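Local coordinates for kelch domain-containing protein (PDB 5C86) that probably oxidises alcohols with a copper-dependent active site, as a member of the galactose oxidase and glyoxal oxidase (AA5) family, at residues N27-S32 with G82-T87; A338-D343 with S414-S419; L190-S195 with H255-G260. All coordinates share one frame; numbering follows the deposited sequence. Where two conformers were deposited one is given.

Interaction 1: residues N27-S32 with G82-T87; sequences NLLVWS and GRIIVT
L29 and W31, on the second strand of one propeller blade, face I84 and V86, on the second strand of the next, across the seam between the two sheets. The residues pair in order, L29 with I84 and W31 with V86, and the two strands run in the same direction along the seam. The CA atoms of L29 and I84 lie 10.6 Å apart and those of W31 and V86 11.4 Å, far beyond the spacing of paired strands. No hydrogen bond joins the segments, so side chains alone bridge the interval.

The firmer of the two meetings is at the tryptophan. The far end of its six-membered ring reaches V86: CH2 of W31 lies 3.8 Å and CZ2 of W31 3.9 Å from V86 CG2, while V86 CG1 stands 4.1 Å from W31 CZ2. Both methyls come to that corner obliquely from one side of the ring plane, CG2 the closer. Chi1 of W31 (69°) sets CG between the backbone N and the carbonyl carbon, and the indole then projects across the seam, coming at V86 from the opposite direction. At its polar end, NE1 donates to M71 O, which helps to fix the rotation of the ring.

Such apolar seams are how the blades of a Kelch beta-propeller hold one another, each sheet being hydrogen-bonded within itself. L29 and W31 pair through their backbones with A20 and A18 of strand 18-21, the innermost of their blade, and I84 also rests on A20. L29 and I84 meet more loosely. I84 extends its long branch away from its strand, chi2 165°, and its CD1 ends 4.5 Å from L29 CD2. V86, besides the indole, packs against P74 and W108, and L29 touches L98 in the neighbouring blade.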
loop_
_atom_site.group_PDB
_atom_site.type_symbol
_atom_site.label_atom_id
_atom_site.label_comp_id
_atom_site.label_asym_id
_atom_site.label_seq_id
_atom_site.Cartn_x
_atom_site.Cartn_y
_atom_site.Cartn_z
ATOM N N ASN A 27 9.596 5.723 -10.842
ATOM C CA ASN A 27 9.147 7.082 -10.646
ATOM C C ASN A 27 7.905 7.074 -9.708
ATOM O O ASN A 27 7.203 6.087 -9.579
ATOM C CB ASN A 27 8.948 7.699 -12.035
ATOM C CG ASN A 27 10.276 7.870 -12.754
ATOM O OD1 ASN A 27 11.295 8.122 -12.116
ATOM N ND2 ASN A 27 10.229 7.863 -14.080
ATOM N N LEU A 28 7.625 8.221 -9.153
ATOM C CA LEU A 28 6.438 8.354 -8.242
ATOM C C LEU A 28 5.349 9.177 -8.946
ATOM O O LEU A 28 5.539 10.385 -9.229
ATOM C CB LEU A 28 6.849 9.062 -6.996
ATOM C CG LEU A 28 5.792 9.113 -5.852
ATOM C CD1 LEU A 28 5.507 7.708 -5.251
ATOM C CD2 LEU A 28 6.281 10.109 -4.833
ATOM N N LEU A 29 4.274 8.507 -9.179
ATOM C CA LEU A 29 3.061 9.125 -9.778
ATOM C C LEU A 29 2.099 9.546 -8.682
ATOM O O LEU A 29 1.770 8.727 -7.816
ATOM C CB LEU A 29 2.329 8.202 -10.736
ATOM C CG LEU A 29 1.085 8.668 -11.521
ATOM C CD1 LEU A 29 1.463 9.761 -12.479
ATOM C CD2 LEU A 29 0.538 7.517 -12.281
ATOM N N VAL A 30 1.672 10.801 -8.701
ATOM C CA VAL A 30 0.739 11.309 -7.706
ATOM C C VAL A 30 -0.522 11.868 -8.384
ATOM O O VAL A 30 -0.438 12.379 -9.527
ATOM C CB VAL A 30 1.376 12.316 -6.776
ATOM C CG1 VAL A 30 2.756 11.873 -6.336
ATOM C CG2 VAL A 30 1.443 13.730 -7.400
ATOM N N TRP A 31 -1.636 11.843 -7.673
ATOM C CA TRP A 31 -2.826 12.522 -8.200
ATOM C C TRP A 31 -3.701 13.030 -7.081
ATOM O O TRP A 31 -3.658 12.582 -5.953
ATOM C CB TRP A 31 -3.633 11.682 -9.146
ATOM C CG TRP A 31 -4.394 10.484 -8.629
ATOM C CD1 TRP A 31 -5.665 10.490 -8.168
ATOM C CD2 TRP A 31 -3.944 9.119 -8.559
ATOM N NE1 TRP A 31 -6.081 9.241 -7.862
ATOM C CE2 TRP A 31 -5.024 8.376 -8.068
ATOM C CE3 TRP A 31 -2.732 8.466 -8.852
ATOM C CZ2 TRP A 31 -4.981 6.984 -7.858
ATOM C CZ3 TRP A 31 -2.668 7.057 -8.645
ATOM C CH2 TRP A 31 -3.805 6.341 -8.185
ATOM N N SER A 32 -4.536 14.044 -7.403
ATOM C CA SER A 32 -5.472 14.695 -6.434
ATOM C C SER A 32 -6.870 14.333 -6.833
ATOM O O SER A 32 -7.524 13.478 -6.228
ATOM C CB SER A 32 -5.222 16.184 -6.375
ATOM O OG SER A 32 -5.208 16.783 -7.718
ATOM N N GLY A 82 1.393 -5.083 -13.969
ATOM C CA GLY A 82 1.790 -3.787 -13.499
ATOM C C GLY A 82 0.920 -2.612 -13.889
ATOM O O GLY A 82 1.369 -1.491 -13.733
ATOM N N ARG A 83 -0.269 -2.909 -14.455
ATOM C CA ARG A 83 -1.169 -1.822 -14.752
ATOM C C ARG A 83 -1.817 -1.371 -13.464
ATOM O O ARG A 83 -2.119 -2.217 -12.611
ATOM C CB ARG A 83 -2.244 -2.331 -15.730
ATOM C CG ARG A 83 -1.622 -2.777 -17.043
ATOM C CD ARG A 83 -2.705 -3.011 -18.078
ATOM N NE ARG A 83 -3.719 -3.877 -17.567
ATOM C CZ ARG A 83 -4.972 -4.013 -18.022
ATOM N NH1 ARG A 83 -5.371 -3.380 -19.145
ATOM N NH2 ARG A 83 -5.781 -4.848 -17.431
ATOM N N ILE A 84 -1.968 -0.055 -13.329
ATOM C CA ILE A 84 -2.643 0.552 -12.153
ATOM C C ILE A 84 -4.120 0.712 -12.464
ATOM O O ILE A 84 -4.481 1.447 -13.389
ATOM C CB ILE A 84 -2.019 1.885 -11.783
ATOM C CG1 ILE A 84 -0.515 1.806 -11.627
ATOM C CG2 ILE A 84 -2.724 2.415 -10.538
ATOM C CD1 ILE A 84 0.156 3.102 -11.623
ATOM N N ILE A 85 -4.916 -0.049 -11.777
ATOM C CA ILE A 85 -6.367 -0.049 -11.947
ATOM C C ILE A 85 -7.018 0.749 -10.840
ATOM O O ILE A 85 -6.898 0.385 -9.654
ATOM C CB ILE A 85 -6.901 -1.454 -12.037
ATOM C CG1 ILE A 85 -6.332 -2.216 -13.306
ATOM C CG2 ILE A 85 -8.451 -1.466 -12.094
ATOM C CD1 ILE A 85 -6.772 -3.655 -13.478
ATOM N N VAL A 86 -7.724 1.850 -11.173
ATOM C CA VAL A 86 -8.322 2.748 -10.238
ATOM C C VAL A 86 -9.843 2.734 -10.423
ATOM O O VAL A 86 -10.323 2.922 -11.537
ATOM C CB VAL A 86 -7.710 4.133 -10.386
ATOM C CG1 VAL A 86 -8.305 5.133 -9.467
ATOM C CG2 VAL A 86 -6.196 4.133 -10.196
ATOM N N THR A 87 -10.572 2.563 -9.347
ATOM C CA THR A 87 -12.017 2.334 -9.377
ATOM C C THR A 87 -12.727 3.400 -8.596
ATOM O O THR A 87 -12.419 3.692 -7.446
ATOM C CB THR A 87 -12.396 0.988 -8.816
ATOM O OG1 THR A 87 -11.652 0.662 -7.586
ATOM C CG2 THR A 87 -12.120 -0.081 -9.791
#

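Interaction 2: residues A338-D343 with S414-S419; sequences ALLMAD and SMIRVS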
loop_
_atom_site.group_PDB
_atom_site.type_symbol
_atom_site.label_atom_id
_atom_site.label_comp_id
_atom_site.label_asym_id
_atom_site.label_seq_id
_atom_site.Cartn_x
_atom_site.Cartn_y
_atom_site.Cartn_z
ATOM N N ALA A 338 2.273 7.659 2.055
ATOM C CA ALA A 338 3.654 7.232 2.209
ATOM C C ALA A 338 3.835 5.968 1.360
ATOM O O ALA A 338 2.882 5.232 1.155
ATOM C CB ALA A 338 4.037 6.933 3.631
ATOM N N LEU A 339 5.038 5.789 0.831
ATOM C CA LEU A 339 5.245 4.746 -0.117
ATOM C C LEU A 339 6.729 4.371 -0.185
ATOM O O LEU A 339 7.613 5.228 -0.240
ATOM C CB LEU A 339 4.747 5.161 -1.495
ATOM C CG LEU A 339 4.393 3.994 -2.405
ATOM C CD1 LEU A 339 3.096 3.369 -2.011
ATOM C CD2 LEU A 339 4.382 4.444 -3.829
ATOM N N LEU A 340 7.010 3.059 -0.219
ATOM C CA LEU A 340 8.396 2.597 -0.430
ATOM C C LEU A 340 8.832 2.837 -1.854
ATOM O O LEU A 340 8.131 2.492 -2.780
ATOM C CB LEU A 340 8.514 1.091 -0.187
ATOM C CG LEU A 340 9.898 0.501 -0.278
ATOM C CD1 LEU A 340 10.749 1.079 0.787
ATOM C CD2 LEU A 340 9.828 -1.018 -0.157
ATOM N N MET A 341 10.058 3.352 -2.009
ATOM C CA MET A 341 10.711 3.569 -3.310
ATOM C C MET A 341 11.718 2.423 -3.635
ATOM O O MET A 341 12.244 1.803 -2.719
ATOM C CB MET A 341 11.428 4.914 -3.234
ATOM C CG MET A 341 10.531 6.102 -2.852
ATOM S SD MET A 341 9.083 6.304 -3.904
ATOM C CE MET A 341 9.769 6.839 -5.419
ATOM N N ALA A 342 12.113 2.323 -4.889
ATOM C CA ALA A 342 13.067 1.263 -5.276
ATOM C C ALA A 342 14.442 1.524 -4.680
ATOM O O ALA A 342 15.231 0.615 -4.479
ATOM C CB ALA A 342 13.109 1.181 -6.796
ATOM N N ASP A 343 14.745 2.768 -4.293
ATOM C CA ASP A 343 16.031 3.058 -3.632
ATOM C C ASP A 343 15.985 2.774 -2.156
ATOM O O ASP A 343 16.915 3.089 -1.417
ATOM C CB ASP A 343 16.601 4.437 -3.949
ATOM C CG ASP A 343 15.825 5.546 -3.329
ATOM O OD1 ASP A 343 14.784 5.288 -2.756
ATOM O OD2 ASP A 343 16.238 6.727 -3.421
ATOM N N SER A 414 14.936 -10.151 -0.417
ATOM C CA SER A 414 13.474 -10.047 -0.286
ATOM C C SER A 414 12.854 -9.500 -1.525
ATOM O O SER A 414 13.522 -8.885 -2.350
ATOM C CB SER A 414 12.970 -9.226 0.887
ATOM O OG SER A 414 13.395 -7.914 0.768
ATOM N N MET A 415 11.584 -9.793 -1.746
ATOM C CA MET A 415 10.807 -9.241 -2.865
ATOM C C MET A 415 9.640 -8.461 -2.246
ATOM O O MET A 415 8.941 -8.993 -1.412
ATOM C CB MET A 415 10.367 -10.276 -3.896
ATOM C CG MET A 415 9.559 -11.434 -3.371
ATOM S SD MET A 415 9.386 -12.836 -4.525
ATOM C CE MET A 415 7.998 -12.332 -5.555
ATOM N N ILE A 416 9.497 -7.229 -2.628
ATOM C CA ILE A 416 8.412 -6.377 -2.083
ATOM C C ILE A 416 7.513 -5.963 -3.189
ATOM O O ILE A 416 7.993 -5.438 -4.208
ATOM C CB ILE A 416 8.960 -5.165 -1.321
ATOM C CG1 ILE A 416 9.735 -5.621 -0.059
ATOM C CG2 ILE A 416 7.817 -4.251 -0.864
ATOM C CD1 ILE A 416 10.110 -4.539 0.887
ATOM N N ARG A 417 6.237 -6.236 -3.067
ATOM C CA ARG A 417 5.346 -5.965 -4.151
ATOM C C ARG A 417 5.138 -4.469 -4.410
ATOM O O ARG A 417 4.948 -3.680 -3.438
ATOM C CB ARG A 417 4.026 -6.637 -3.896
ATOM C CG ARG A 417 3.154 -6.834 -5.153
ATOM C CD ARG A 417 2.022 -7.852 -4.951
ATOM N NE ARG A 417 1.136 -7.958 -6.090
ATOM C CZ ARG A 417 0.285 -7.005 -6.449
ATOM N NH1 ARG A 417 0.063 -5.989 -5.690
ATOM N NH2 ARG A 417 -0.409 -7.106 -7.563
ATOM N N VAL A 418 5.215 -4.059 -5.676
ATOM C CA VAL A 418 5.049 -2.648 -6.034
ATOM C C VAL A 418 3.631 -2.218 -5.731
ATOM O O VAL A 418 2.662 -2.955 -5.954
ATOM C CB VAL A 418 5.407 -2.457 -7.528
ATOM C CG1 VAL A 418 5.079 -1.103 -8.062
ATOM C CG2 VAL A 418 6.861 -2.852 -7.807
ATOM N N SER A 419 3.500 -1.001 -5.211
ATOM C CA SER A 419 2.219 -0.612 -4.622
ATOM C C SER A 419 1.839 0.851 -4.853
ATOM O O SER A 419 2.497 1.562 -5.568
ATOM C CB SER A 419 2.159 -1.016 -3.117
ATOM O OG SER A 419 3.041 -0.204 -2.390
HETATM O O HOH W 1 5.948 0.519 -3.770
#
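Water 1 spans the two segments: it donates to L340 O at 3.1 Å and accepts from S419 N at 3.2 Å. Backbone groups of both segments are thus satisfied through solvent, and no direct hydrogen bond crosses between them. The hydroxyl of S419 has a hydrogen-bond partner in N426 ND2.

Van der Waals contacts accompany the water bridge. L339, with CG anti to the backbone N (chi1 -156°), lies along one side of S419, CD1 of L339 3.6 Å from the hydroxyl OG and CD2 of L339 3.9 Å from the carbonyl O. The apolar pair L340 and I416 meets about at a right angle, L340 CD2 sitting 3.7 Å from I416 CD1 and 3.9 Å from I416 CG2, one methyl against both isoleucine branches. All four residues are buried.

Strand 336-340 follows H335 and is the end strand of a propeller sheet, while strand 412-422 pairs with 431-438 in the C-terminal E-set domain and leads into H423. Both histidines are ligands in the copper-bound protein, but this contact lies away from that site. This junction of propeller and C-terminal domain, with the latter contributing a histidine to the copper site, is typical of the galactose oxidase fold.

Interaction 3: residues L190-S195 with H255-G260; sequences LQAGPS and HILTLG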
loop_
_atom_site.group_PDB
_atom_site.type_symbol
_atom_site.label_atom_id
_atom_site.label_comp_id
_atom_site.label_asym_id
_atom_site.label_seq_id
_atom_site.Cartn_x
_atom_site.Cartn_y
_atom_site.Cartn_z
ATOM N N LEU A 190 -8.746 -11.883 3.130
ATOM C CA LEU A 190 -9.029 -11.602 4.470
ATOM C C LEU A 190 -9.371 -10.134 4.642
ATOM O O LEU A 190 -8.537 -9.278 4.268
ATOM C CB LEU A 190 -7.883 -11.932 5.403
ATOM C CG LEU A 190 -8.042 -11.581 6.868
ATOM C CD1 LEU A 190 -9.169 -12.424 7.448
ATOM C CD2 LEU A 190 -6.778 -11.777 7.669
ATOM N N GLN A 191 -10.532 -9.835 5.219
ATOM C CA GLN A 191 -10.780 -8.479 5.763
ATOM C C GLN A 191 -10.380 -8.439 7.176
ATOM O O GLN A 191 -10.999 -9.027 8.051
ATOM C CB GLN A 191 -12.230 -8.108 5.550
ATOM C CG GLN A 191 -12.714 -6.921 6.347
ATOM C CD GLN A 191 -13.426 -7.302 7.622
ATOM O OE1 GLN A 191 -14.033 -8.388 7.739
ATOM N NE2 GLN A 191 -13.302 -6.421 8.659
ATOM N N ALA A 192 -9.207 -7.866 7.441
ATOM C CA ALA A 192 -8.553 -7.842 8.713
ATOM C C ALA A 192 -9.004 -6.769 9.684
ATOM O O ALA A 192 -8.627 -6.759 10.839
ATOM C CB ALA A 192 -7.020 -7.837 8.520
ATOM N N GLY A 193 -9.843 -5.903 9.152
ATOM C CA GLY A 193 -10.293 -4.725 9.864
ATOM C C GLY A 193 -10.862 -3.767 8.848
ATOM O O GLY A 193 -11.040 -4.136 7.707
ATOM N N PRO A 194 -11.145 -2.519 9.240
ATOM C CA PRO A 194 -10.956 -1.936 10.563
ATOM C C PRO A 194 -11.897 -2.401 11.640
ATOM O O PRO A 194 -11.617 -2.288 12.807
ATOM C CB PRO A 194 -11.196 -0.403 10.321
ATOM C CG PRO A 194 -12.124 -0.404 9.133
ATOM C CD PRO A 194 -11.579 -1.514 8.265
ATOM N N SER A 195 -13.057 -2.906 11.230
ATOM C CA SER A 195 -13.951 -3.508 12.267
ATOM C C SER A 195 -13.129 -4.525 13.063
ATOM O O SER A 195 -12.298 -5.234 12.527
ATOM C CB SER A 195 -15.058 -4.274 11.573
ATOM O OG SER A 195 -15.892 -4.920 12.538
ATOM N N HIS A 255 -0.887 -5.043 16.803
ATOM C CA HIS A 255 -1.168 -6.498 16.747
ATOM C C HIS A 255 -0.417 -7.123 15.593
ATOM O O HIS A 255 -0.101 -6.455 14.582
ATOM C CB HIS A 255 -2.627 -6.851 16.575
ATOM C CG HIS A 255 -3.481 -6.429 17.706
ATOM N ND1 HIS A 255 -3.953 -5.132 17.871
ATOM C CD2 HIS A 255 -3.909 -7.129 18.793
ATOM C CE1 HIS A 255 -4.666 -5.071 18.998
ATOM N NE2 HIS A 255 -4.653 -6.269 19.574
ATOM N N ILE A 256 -0.031 -8.397 15.756
ATOM C CA ILE A 256 0.393 -9.231 14.649
ATOM C C ILE A 256 -0.616 -10.339 14.449
ATOM O O ILE A 256 -0.910 -11.057 15.400
ATOM C CB ILE A 256 1.814 -9.821 14.878
ATOM C CG1 ILE A 256 2.915 -8.765 14.803
ATOM C CG2 ILE A 256 2.053 -11.011 13.913
ATOM C CD1 ILE A 256 4.264 -9.244 15.350
ATOM N N LEU A 257 -1.115 -10.468 13.234
ATOM C CA LEU A 257 -2.060 -11.483 12.785
ATOM C C LEU A 257 -1.290 -12.541 12.070
ATOM O O LEU A 257 -0.328 -12.222 11.283
ATOM C CB LEU A 257 -3.100 -10.915 11.819
ATOM C CG LEU A 257 -3.767 -9.599 12.146
ATOM C CD1 LEU A 257 -4.908 -9.294 11.194
ATOM C CD2 LEU A 257 -4.127 -9.291 13.530
ATOM N N THR A 258 -1.633 -13.850 12.292
ATOM C CA THR A 258 -0.966 -14.918 11.575
ATOM C C THR A 258 -2.026 -15.728 10.886
ATOM O O THR A 258 -2.918 -16.243 11.554
ATOM C CB THR A 258 -0.131 -15.819 12.550
ATOM O OG1 THR A 258 0.832 -15.056 13.286
ATOM C CG2 THR A 258 0.608 -16.885 11.774
ATOM N N LEU A 259 -1.967 -15.826 9.571
ATOM C CA LEU A 259 -2.943 -16.455 8.721
ATOM C C LEU A 259 -2.533 -17.878 8.579
ATOM O O LEU A 259 -1.370 -18.152 8.325
ATOM C CB LEU A 259 -3.009 -15.798 7.326
ATOM C CG LEU A 259 -3.869 -14.496 7.280
ATOM C CD1 LEU A 259 -3.396 -13.450 8.258
ATOM C CD2 LEU A 259 -3.807 -13.949 5.888
ATOM N N GLY A 260 -3.518 -18.773 8.723
ATOM C CA GLY A 260 -3.287 -20.148 8.374
ATOM C C GLY A 260 -4.002 -20.387 7.071
ATOM O O GLY A 260 -3.613 -19.834 6.044
#
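The backbones at L190-A192 and L257-L259 run antiparallel but too far apart to pair, with CA separations of 8.9 Å for L190 and L259 and 8.5 Å for A192 and L257. Side chains of every second residue on each segment fill the interval, and the contact is entirely apolar.

L190 and L259 make one half of it. The CD2 methyl of L190 is set at the branched end of L259, 3.8 Å from L259 CD1, 4.0 Å from L259 CG and 4.1 Å from L259 CD2, so a single methyl rests against the whole isopropyl group. The two side chains cross obliquely, and W200 touches both. The other half pairs unequal partners: A192 offers only CB, and L257 reaches it with CD1 at 3.7 Å. L257 achieves this with CG anti to its carbonyl carbon (chi1 -45°) and an extended chi2 of -171°.

In the Kelch beta-propeller these segments belong to consecutive blades. Strand 188-191 is the second of its four-stranded sheet and 254-258 the third of the next, so the contact is packing of one sheet on its neighbour, away from the copper ligands. L257 additionally touches M198 of the first blade and T238 and V268 of its own.

After Q191 the chain leaves the strand in a turn, with a cis peptide before P194. Q191 NE2 bonds weakly to G193 O across it, at 3.4 Å, and also to K197 O. R215 holds the turn through three carbonyls, its NH1 donating to A192 O and S195 O and its NH2 to P194 O.

In the fold
Interactions 1 and 2 adjoin, their centres 14 Å apart. L28 makes the join: its CD1 lies 3.7 Å from L339 CD2 and its CB 4.0 Å from M341 CE. The blade holding 27-32 thereby packs on the propeller strand that meets the C-terminal domain in interaction 2. Interaction 1 also comes near the copper ligands, the W31 side chain being about 8 Å from that of H423 and about 10 Å from that of H335; no copper is bound in this apo model. Interaction 3 stands apart, its centre 26 Å from that of interaction 1, across the centre of the chain, and 21 Å from that of interaction 2.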